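Local coordinates for cytochrome C-type biogenesis protein ccmF (PDB 6ZMQ), which probably handles heme in cytochrome c maturation, as a membrane-embedded heme lyase that binds heme b within its transmembrane helices, at residues A[77-82]-A[91-96]. Residues are numbered along the deposited sequence; the frame is centred on the assembly and turned at random.
Sequences WALLVH and RNHSTK
Leu79 and His93 bring the two chain segments closest, their CA atoms 8.0 Å apart, where the end region of helix 61-81 faces the chain as it leaves the short, weakly bonded helix 87-92. The imidazole of His93, whose CB points toward residues 77-82, takes part in every side-chain contact within 4.5 Å across the two segments. Leu79 comes to it from the side, its CD2 methyl near the plane of the ring at the CD2-NE2 edge; the model places them too close there for the exact spacing to be trusted. Carbonyl O of Leu79 lies 3.5 Å from His93 NE2. His82 meets the same ring at CE1, rim to rim, its ND1 3.5 Å from CE1 of His93. The ring centroids are 5.4 Å apart and the planes turned by 47°, so neither ring covers the other. The contact folds the chain just past helix 87-92 back against the end of helix 61-81, a predicted transmembrane helix, away from the heme site: His82 leaves the helix with positive phi (60°), and its CG, anti to the carbonyl carbon (chi1 -48°), sets the ring over the helix end, with Leu80 O 3.2 Å above its centre. Replacing His93 by an alanine would probably open a gap between Leu79 and His82 and leave the His82 ring freer to turn. Leu79 also touches Thr105 and Pro106 of a loop. Beyond the histidine, Ser94 O accepts a hydrogen bond from Asn586 ND2, tying this connection to a distant part of the chain.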
loop_
_atom_site.group_PDB
_atom_site.type_symbol
_atom_site.label_atom_id
_atom_site.label_comp_id
_atom_site.label_asym_id
_atom_site.label_seq_id
_atom_site.Cartn_x
_atom_site.Cartn_y
_atom_site.Cartn_z
ATOM N N TRP A 77 4.146 17.252 21.176
ATOM C CA TRP A 77 4.231 18.283 22.206
ATOM C C TRP A 77 4.205 19.683 21.607
ATOM O O TRP A 77 3.409 20.526 22.025
ATOM C CB TRP A 77 5.522 18.027 23.003
ATOM C CG TRP A 77 5.830 18.811 24.273
ATOM C CD1 TRP A 77 5.548 20.124 24.553
ATOM C CD2 TRP A 77 6.532 18.309 25.416
ATOM N NE1 TRP A 77 6.025 20.461 25.796
ATOM C CE2 TRP A 77 6.629 19.363 26.350
ATOM C CE3 TRP A 77 7.078 17.064 25.744
ATOM C CZ2 TRP A 77 7.250 19.210 27.587
ATOM C CZ3 TRP A 77 7.694 16.912 26.970
ATOM C CH2 TRP A 77 7.776 17.980 27.878
ATOM N N ALA A 78 5.072 19.940 20.622
ATOM C CA ALA A 78 5.159 21.259 19.995
ATOM C C ALA A 78 3.902 21.587 19.200
ATOM O O ALA A 78 3.450 22.738 19.174
ATOM C CB ALA A 78 6.391 21.325 19.092
ATOM N N LEU A 79 3.325 20.582 18.541
ATOM C CA LEU A 79 2.092 20.792 17.791
ATOM C C LEU A 79 0.890 21.004 18.704
ATOM O O LEU A 79 -0.094 21.629 18.291
ATOM C CB LEU A 79 1.878 19.612 16.851
ATOM C CG LEU A 79 2.552 19.988 15.544
ATOM C CD1 LEU A 79 2.905 18.804 14.727
ATOM C CD2 LEU A 79 1.567 20.821 14.803
ATOM N N LEU A 80 0.946 20.508 19.938
ATOM C CA LEU A 80 -0.149 20.720 20.872
ATOM C C LEU A 80 -0.027 22.033 21.636
ATOM O O LEU A 80 -1.044 22.699 21.867
ATOM C CB LEU A 80 -0.226 19.548 21.856
ATOM C CG LEU A 80 -1.318 18.499 21.645
ATOM C CD1 LEU A 80 -1.186 17.832 20.292
ATOM C CD2 LEU A 80 -1.216 17.464 22.749
ATOM N N VAL A 81 1.194 22.449 22.003
ATOM C CA VAL A 81 1.375 23.678 22.771
ATOM C C VAL A 81 1.394 24.917 21.893
ATOM O O VAL A 81 1.492 26.032 22.431
ATOM C CB VAL A 81 2.676 23.687 23.605
ATOM C CG1 VAL A 81 2.692 22.537 24.611
ATOM C CG2 VAL A 81 3.914 23.703 22.709
ATOM N N HIS A 82 1.322 24.746 20.561
ATOM C CA HIS A 82 1.254 25.814 19.552
ATOM C C HIS A 82 2.477 26.726 19.615
ATOM O O HIS A 82 2.379 27.950 19.499
ATOM C CB HIS A 82 -0.058 26.595 19.658
ATOM C CG HIS A 82 -1.259 25.709 19.742
ATOM N ND1 HIS A 82 -1.431 24.612 18.924
ATOM C CD2 HIS A 82 -2.328 25.728 20.572
ATOM C CE1 HIS A 82 -2.566 24.010 19.230
ATOM N NE2 HIS A 82 -3.130 24.667 20.227
ATOM N N ARG A 91 5.064 26.219 9.389
ATOM C CA ARG A 91 4.586 25.952 8.037
ATOM C C ARG A 91 3.446 24.933 8.012
ATOM O O ARG A 91 2.755 24.813 6.994
ATOM C CB ARG A 91 5.751 25.512 7.149
ATOM C CG ARG A 91 6.319 26.685 6.358
ATOM C CD ARG A 91 7.266 26.263 5.223
ATOM N NE ARG A 91 8.423 25.439 5.598
ATOM C CZ ARG A 91 9.455 25.816 6.357
ATOM N NH1 ARG A 91 9.564 27.052 6.832
ATOM N NH2 ARG A 91 10.427 24.949 6.601
ATOM N N ASN A 92 3.242 24.174 9.091
ATOM C CA ASN A 92 2.145 23.214 9.150
ATOM C C ASN A 92 1.153 23.477 10.279
ATOM O O ASN A 92 0.399 22.572 10.655
ATOM C CB ASN A 92 2.701 21.796 9.222
ATOM C CG ASN A 92 3.158 21.299 7.867
ATOM O OD1 ASN A 92 2.393 21.307 6.901
ATOM N ND2 ASN A 92 4.423 20.919 7.770
ATOM N N HIS A 93 1.145 24.684 10.837
ATOM C CA HIS A 93 -0.038 25.236 11.482
ATOM C C HIS A 93 -0.577 26.416 10.692
ATOM O O HIS A 93 -1.125 27.357 11.270
ATOM C CB HIS A 93 0.251 25.595 12.940
ATOM C CG HIS A 93 -0.160 24.533 13.907
ATOM N ND1 HIS A 93 -1.024 24.776 14.952
ATOM C CD2 HIS A 93 0.064 23.198 13.909
ATOM C CE1 HIS A 93 -1.247 23.651 15.605
ATOM N NE2 HIS A 93 -0.598 22.677 14.993
ATOM N N SER A 94 -0.362 26.408 9.380
ATOM C CA SER A 94 -1.225 27.105 8.440
ATOM C C SER A 94 -2.398 26.235 7.982
ATOM O O SER A 94 -3.076 26.593 7.018
ATOM C CB SER A 94 -0.408 27.596 7.241
ATOM O OG SER A 94 0.578 28.525 7.659
ATOM N N THR A 95 -2.599 25.082 8.622
ATOM C CA THR A 95 -3.831 24.293 8.598
ATOM C C THR A 95 -4.130 23.806 10.013
ATOM O O THR A 95 -4.187 22.602 10.280
ATOM C CB THR A 95 -3.752 23.121 7.623
ATOM O OG1 THR A 95 -3.191 23.561 6.381
ATOM C CG2 THR A 95 -5.159 22.599 7.365
ATOM N N LYS A 96 -4.058 24.686 10.999
ATOM C CA LYS A 96 -3.761 24.166 12.363
ATOM C C LYS A 96 -4.847 23.792 13.364
ATOM O O LYS A 96 -4.471 23.029 14.237
ATOM C CB LYS A 96 -2.940 25.235 13.110
ATOM C CG LYS A 96 -3.713 26.038 14.160
ATOM C CD LYS A 96 -3.113 27.315 14.671
ATOM C CE LYS A 96 -3.854 27.858 15.881
ATOM N NZ LYS A 96 -3.744 29.330 16.019
#